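Local coordinates for protein 6-phospho-beta-glucosidase BglT (Thermotoga maritima, PDB 1UP7) that hydrolyses cellobiose 6'-phosphate to glucose 6-phosphate and glucose, using NAD(+) and a manganese ion, at residues L334-Y339 with V345-Q350; I168-E173 with V185-Y190. All blocks are in the same frame, centred on the assembly; numbering follows the deposited sequence.

How the interactions relate
Strand 185-190 takes part in interaction 2 and touches interaction 1 along its far end; the two centres lie about 13 Å apart. Interaction 1 is the more buried: two backbone hydrogen bonds join its strands at Tyr339 and His346, and beyond them carbon groups and an amide fill in. Interaction 2 is only partly buried and has no hydrogen bond across it; branched aliphatic chains and one ring make nearly all of it. Val185 and Leu187 of the shared strand meet the helix, whereas farther along Tyr189 reaches the hairpin, its OH probably hydrogen-bonded to Glu335 OE1 (2.5 Å), and its backbone also meets Gln350.

Interaction 1. Residues L334-Y339 with V345-Q350; sequences LEIPCY and VHTLSQ
Tyr339 and His346 form an antiparallel hydrogen-bonded pair, closed by two backbone bonds. Tyr339 N gives its hydrogen to His346 O at 2.7 Å, in the plane of that carbonyl, and His346 N returns one to Tyr339 O at 2.8 Å. One step on, Cys338 and Thr347 make a non-hydrogen-bonded pair. The short strand axes meet at 123°, well short of antiparallel, and the second chain leaves the strand after Thr347.

Cys338 and Thr347 share one face of the sheet. The Cys338 sulfur stands anti to its carbonyl carbon and beside its own backbone N (chi1 -58°), within reach of both Val345 CG1 and Thr347 OG1. Val345 CG1 also rests 3.7 Å from Cys338 CB. Thr347 OG1 also meets Ile336 CD1 at 3.5 Å, and its weak hydrogen bonds run to the carbonyls of Arg320 and Asn321.

This is the β hairpin of strands 333-341 and 344-347, the latter outermost within its own chain in a three-stranded antiparallel sheet of the C-terminal part of this family 4 glycosidase, with backbone bonds from Thr347 and Ser349 to a second subunit. Tyr339 and His346 occupy the other face; Tyr339 CB touches Leu348 CD1 at 3.9 Å, while His346 CD2 comes to the edge of the tyrosine ring. In the second subunit, Ser349 O accepts a bond from His346 ND1, while NE2 is hydrogen-bonded to Arg344 NH1 of its own chain; the Tyr339 rings of the two subunits also meet.

Beyond the strand, Gln350 brings its extended chain back so that its amide lies against the proline ring, with Gln350 NE2 3.4 Å from Pro337 CD and OE1 3.5 Å from Pro337 CG. NE2 is hydrogen-bonded to Tyr189 O and Ser324 OG. A leucine in place of Gln350 would probably leave both oxygens without this donor and cost the amide packing on Pro337.

Interaction 2. Residues I168-E173 with V185-Y190; sequences INFIRE and VFLKYY
Leu187 CD2 is the bump about which this helix-on-strand contact with Ile171 and Phe170 is built. Leu187 CD2 lies in the notch between these two consecutive helix side chains, 3.7 Å from Ile171 CG1 and 4.1 Å from Phe170 CD2. Farther out, Leu187 CD1 reaches Phe170 CE2 at 4.2 Å. Methyl and ring meet obliquely. With CG anti to the backbone N (chi1 -175°), the phenylalanine ring swings out from the helix to meet the Leu187 methyls, and Ile198 and Val201 of strand 195-203 also touch it.

Ile171 serves two partners. Its CG1 and CD1 arm lies against the leucine, with CG1 also nearing Val185 CG1, while Ile171 CG2 turns to Val185 CB at 4.2 Å; the isoleucine and valine side chains run past each other in opposite directions. Val185 CG2 then sits on the helix backbone itself, 3.9 Å from Ile171 O.

Helix 166-177, within the family's Rossmann-type N-terminal region, thus packs on strand 185-190, which belongs to a separate antiparallel sheet, with the short axes 9.1 Å apart and inclined at 127°. Alternation along the strand puts Val185 and Leu187 toward the helix and Phe186 away, against His346 of a second subunit. Ile316 of strand 313-320 touches both Ile171 and Leu187, adding a third apolar surface, and Ile174 and Ala175 of the same helix receive Val185.

Interaction 1. Residues L334-Y339 with V345-Q350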
loop_
_atom_site.group_PDB
_atom_site.type_symbol
_atom_site.label_atom_id
_atom_site.label_comp_id
_atom_site.label_asym_id
_atom_site.label_seq_id
_atom_site.Cartn_x
_atom_site.Cartn_y
_atom_site.Cartn_z
ATOM N N LEU A 334 5.392 11.357 11.297
ATOM C CA LEU A 334 6.627 10.912 11.905
ATOM C C LEU A 334 7.558 12.103 12.092
ATOM O O LEU A 334 7.349 13.166 11.507
ATOM C CB LEU A 334 7.323 9.885 10.997
ATOM C CG LEU A 334 6.507 8.641 10.652
ATOM C CD1 LEU A 334 7.265 7.799 9.622
ATOM C CD2 LEU A 334 6.152 7.857 11.906
ATOM N N GLU A 335 8.595 11.903 12.897
ATOM C CA GLU A 335 9.695 12.861 13.000
ATOM C C GLU A 335 10.853 12.304 12.147
ATOM O O GLU A 335 11.412 11.263 12.471
ATOM C CB GLU A 335 10.055 13.052 14.487
ATOM C CG GLU A 335 11.143 14.075 14.778
ATOM C CD GLU A 335 11.317 14.319 16.278
ATOM O OE1 GLU A 335 12.122 13.619 16.934
ATOM O OE2 GLU A 335 10.618 15.223 16.800
ATOM N N ILE A 336 11.173 12.986 11.053
ATOM C CA ILE A 336 11.996 12.447 9.953
ATOM C C ILE A 336 12.718 13.600 9.240
ATOM O O ILE A 336 12.244 14.747 9.286
ATOM C CB ILE A 336 11.125 11.653 8.916
ATOM C CG1 ILE A 336 9.849 12.462 8.546
ATOM C CG2 ILE A 336 10.770 10.246 9.438
ATOM C CD1 ILE A 336 8.926 11.787 7.454
ATOM N N PRO A 337 13.844 13.311 8.585
ATOM C CA PRO A 337 14.586 14.321 7.840
ATOM C C PRO A 337 13.848 14.737 6.580
ATOM O O PRO A 337 13.385 13.875 5.826
ATOM C CB PRO A 337 15.870 13.585 7.448
ATOM C CG PRO A 337 15.934 12.388 8.383
ATOM C CD PRO A 337 14.500 11.995 8.513
ATOM N N CYS A 338 13.740 16.047 6.354
ATOM C CA CYS A 338 13.042 16.601 5.193
ATOM C C CYS A 338 13.872 17.653 4.477
ATOM O O CYS A 338 14.696 18.334 5.077
ATOM C CB CYS A 338 11.691 17.222 5.583
ATOM S SG CYS A 338 10.594 16.045 6.375
ATOM N N TYR A 339 13.652 17.733 3.173
ATOM C CA TYR A 339 14.291 18.716 2.330
ATOM C C TYR A 339 13.386 19.942 2.391
ATOM O O TYR A 339 12.220 19.903 2.008
ATOM C CB TYR A 339 14.400 18.185 0.913
ATOM C CG TYR A 339 14.972 19.149 -0.093
ATOM C CD1 TYR A 339 16.335 19.435 -0.119
ATOM C CD2 TYR A 339 14.159 19.739 -1.056
ATOM C CE1 TYR A 339 16.866 20.280 -1.052
ATOM C CE2 TYR A 339 14.684 20.584 -2.022
ATOM C CZ TYR A 339 16.040 20.858 -2.011
ATOM O OH TYR A 339 16.570 21.710 -2.955
ATOM N N VAL A 345 8.118 21.423 2.416
ATOM C CA VAL A 345 8.795 20.429 3.206
ATOM C C VAL A 345 8.665 19.171 2.370
ATOM O O VAL A 345 7.563 18.737 2.110
ATOM C CB VAL A 345 8.091 20.281 4.603
ATOM C CG1 VAL A 345 8.527 19.028 5.355
ATOM C CG2 VAL A 345 8.401 21.477 5.462
ATOM N N HIS A 346 9.771 18.610 1.902
ATOM C CA HIS A 346 9.681 17.366 1.166
ATOM C C HIS A 346 10.365 16.265 1.943
ATOM O O HIS A 346 11.499 16.366 2.380
ATOM C CB HIS A 346 10.265 17.490 -0.229
ATOM C CG HIS A 346 9.647 18.581 -1.040
ATOM N ND1 HIS A 346 8.501 18.398 -1.787
ATOM C CD2 HIS A 346 10.017 19.871 -1.227
ATOM C CE1 HIS A 346 8.182 19.535 -2.379
ATOM N NE2 HIS A 346 9.090 20.440 -2.062
ATOM N N THR A 347 9.639 15.212 2.101
ATOM C CA THR A 347 10.110 13.990 2.671
ATOM C C THR A 347 11.144 13.266 1.767
ATOM O O THR A 347 11.028 13.269 0.540
ATOM C CB THR A 347 8.808 13.215 2.945
ATOM O OG1 THR A 347 8.468 13.376 4.339
ATOM C CG2 THR A 347 8.953 11.802 2.738
ATOM N N LEU A 348 12.166 12.697 2.395
ATOM C CA LEU A 348 13.265 11.983 1.726
ATOM C C LEU A 348 13.159 10.489 1.955
ATOM O O LEU A 348 12.967 10.044 3.069
ATOM C CB LEU A 348 14.609 12.423 2.313
ATOM C CG LEU A 348 15.536 13.351 1.525
ATOM C CD1 LEU A 348 14.740 14.312 0.702
ATOM C CD2 LEU A 348 16.435 14.122 2.460
ATOM N N SER A 349 13.307 9.714 0.900
ATOM C CA SER A 349 13.453 8.271 1.022
ATOM C C SER A 349 14.537 7.833 2.043
ATOM O O SER A 349 15.674 8.316 1.996
ATOM C CB SER A 349 13.805 7.698 -0.341
ATOM O OG SER A 349 13.436 6.338 -0.315
ATOM N N GLN A 350 14.185 6.923 2.946
ATOM C CA GLN A 350 15.155 6.360 3.885
ATOM C C GLN A 350 15.214 4.823 3.901
ATOM O O GLN A 350 16.059 4.248 4.613
ATOM C CB GLN A 350 14.907 6.839 5.332
ATOM C CG GLN A 350 14.726 8.327 5.527
ATOM C CD GLN A 350 14.887 8.717 6.986
ATOM O OE1 GLN A 350 15.999 8.987 7.428
ATOM N NE2 GLN A 350 13.777 8.740 7.742
#

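Interaction 2. Residues I168-E173 with V185-Y190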
loop_
_atom_site.group_PDB
_atom_site.type_symbol
_atom_site.label_atom_id
_atom_site.label_comp_id
_atom_site.label_asym_id
_atom_site.label_seq_id
_atom_site.Cartn_x
_atom_site.Cartn_y
_atom_site.Cartn_z
ATOM N N ILE A 168 18.056 18.140 16.770
ATOM C CA ILE A 168 19.146 19.125 16.722
ATOM C C ILE A 168 20.194 18.919 17.785
ATOM O O ILE A 168 21.382 19.149 17.554
ATOM C CB ILE A 168 18.660 20.605 16.727
ATOM C CG1 ILE A 168 19.818 21.520 16.265
ATOM C CG2 ILE A 168 18.052 21.049 18.125
ATOM C CD1 ILE A 168 19.328 22.769 15.595
ATOM N N ASN A 169 19.778 18.464 18.953
ATOM C CA ASN A 169 20.750 18.192 19.994
ATOM C C ASN A 169 21.649 17.045 19.602
ATOM O O ASN A 169 22.856 17.114 19.819
ATOM C CB ASN A 169 20.055 17.906 21.330
ATOM C CG ASN A 169 19.613 19.176 22.016
ATOM O OD1 ASN A 169 20.332 20.171 22.004
ATOM N ND2 ASN A 169 18.419 19.160 22.597
ATOM N N PHE A 170 21.069 16.002 19.001
ATOM C CA PHE A 170 21.885 14.901 18.549
ATOM C C PHE A 170 22.843 15.325 17.448
ATOM O O PHE A 170 24.042 14.969 17.469
ATOM C CB PHE A 170 21.089 13.669 18.086
ATOM C CG PHE A 170 22.007 12.517 17.734
ATOM C CD1 PHE A 170 22.545 11.713 18.742
ATOM C CD2 PHE A 170 22.434 12.317 16.406
ATOM C CE1 PHE A 170 23.436 10.672 18.437
ATOM C CE2 PHE A 170 23.319 11.284 16.096
ATOM C CZ PHE A 170 23.813 10.451 17.113
ATOM N N ILE A 171 22.320 16.072 16.473
ATOM C CA ILE A 171 23.137 16.567 15.349
ATOM C C ILE A 171 24.290 17.414 15.876
ATOM O O ILE A 171 25.433 17.299 15.411
ATOM C CB ILE A 171 22.255 17.360 14.300
ATOM C CG1 ILE A 171 21.560 16.401 13.323
ATOM C CG2 ILE A 171 23.080 18.348 13.497
ATOM C CD1 ILE A 171 20.298 16.948 12.681
ATOM N N ARG A 172 24.005 18.255 16.873
ATOM C CA ARG A 172 25.059 19.044 17.536
ATOM C C ARG A 172 26.120 18.181 18.198
ATOM O O ARG A 172 27.304 18.441 18.060
ATOM C CB ARG A 172 24.433 20.001 18.548
ATOM C CG ARG A 172 25.318 21.206 18.946
ATOM C CD ARG A 172 25.273 21.537 20.464
ATOM N NE ARG A 172 24.372 20.637 21.222
ATOM C CZ ARG A 172 24.775 19.589 21.956
ATOM N NH1 ARG A 172 26.076 19.289 22.057
ATOM N NH2 ARG A 172 23.872 18.838 22.590
ATOM N N GLU A 173 25.689 17.145 18.903
ATOM C CA GLU A 173 26.609 16.240 19.594
ATOM C C GLU A 173 27.566 15.583 18.574
ATOM O O GLU A 173 28.782 15.526 18.788
ATOM C CB GLU A 173 25.785 15.188 20.326
ATOM C CG GLU A 173 26.578 14.361 21.325
ATOM C CD GLU A 173 25.664 13.696 22.339
ATOM O OE1 GLU A 173 24.421 13.966 22.274
ATOM O OE2 GLU A 173 26.195 12.925 23.195
ATOM N N VAL A 185 26.194 16.757 9.005
ATOM C CA VAL A 185 25.667 15.565 9.641
ATOM C C VAL A 185 24.359 15.161 8.997
ATOM O O VAL A 185 23.418 15.931 8.969
ATOM C CB VAL A 185 25.383 15.768 11.151
ATOM C CG1 VAL A 185 24.915 14.435 11.744
ATOM C CG2 VAL A 185 26.629 16.321 11.877
ATOM N N PHE A 186 24.286 13.925 8.525
ATOM C CA PHE A 186 23.071 13.442 7.884
ATOM C C PHE A 186 22.702 12.080 8.485
ATOM O O PHE A 186 23.542 11.209 8.642
ATOM C CB PHE A 186 23.324 13.420 6.356
ATOM C CG PHE A 186 22.149 12.961 5.540
ATOM C CD1 PHE A 186 21.958 11.604 5.276
ATOM C CD2 PHE A 186 21.252 13.886 5.008
ATOM C CE1 PHE A 186 20.859 11.165 4.517
ATOM C CE2 PHE A 186 20.152 13.457 4.251
ATOM C CZ PHE A 186 19.963 12.088 3.997
ATOM N N LEU A 187 21.440 11.922 8.831
ATOM C CA LEU A 187 20.967 10.792 9.620
ATOM C C LEU A 187 19.915 9.950 8.900
ATOM O O LEU A 187 19.072 10.485 8.176
ATOM C CB LEU A 187 20.323 11.325 10.906
ATOM C CG LEU A 187 21.143 11.665 12.166
ATOM C CD1 LEU A 187 22.638 11.782 11.998
ATOM C CD2 LEU A 187 20.586 12.891 12.809
ATOM N N LYS A 188 19.947 8.638 9.109
ATOM C CA LYS A 188 18.718 7.878 8.968
ATOM C C LYS A 188 18.042 7.911 10.336
ATOM O O LYS A 188 18.507 7.298 11.303
ATOM C CB LYS A 188 18.920 6.455 8.454
ATOM C CG LYS A 188 17.582 5.757 8.264
ATOM C CD LYS A 188 17.740 4.390 7.661
ATOM C CE LYS A 188 16.462 3.583 7.831
ATOM N NZ LYS A 188 16.505 2.399 6.899
ATOM N N TYR A 189 16.936 8.646 10.380
ATOM C CA TYR A 189 16.279 9.034 11.609
ATOM C C TYR A 189 14.777 8.905 11.414
ATOM O O TYR A 189 14.232 9.458 10.479
ATOM C CB TYR A 189 16.590 10.520 11.868
ATOM C CG TYR A 189 15.984 11.079 13.139
ATOM C CD1 TYR A 189 14.597 11.224 13.278
ATOM C CD2 TYR A 189 16.792 11.411 14.213
ATOM C CE1 TYR A 189 14.027 11.705 14.448
ATOM C CE2 TYR A 189 16.270 11.895 15.381
ATOM C CZ TYR A 189 14.886 12.033 15.508
ATOM O OH TYR A 189 14.390 12.520 16.701
ATOM N N TYR A 190 14.095 8.227 12.321
ATOM C CA TYR A 190 12.647 8.071 12.192
ATOM C C TYR A 190 12.040 7.680 13.518
ATOM O O TYR A 190 12.709 7.171 14.412
ATOM C CB TYR A 190 12.281 7.020 11.126
ATOM C CG TYR A 190 12.961 5.668 11.339
ATOM C CD1 TYR A 190 14.286 5.447 10.948
ATOM C CD2 TYR A 190 12.275 4.625 11.934
ATOM C CE1 TYR A 190 14.887 4.202 11.152
ATOM C CE2 TYR A 190 12.865 3.410 12.135
ATOM C CZ TYR A 190 14.168 3.196 11.750
ATOM O OH TYR A 190 14.731 1.968 11.982
#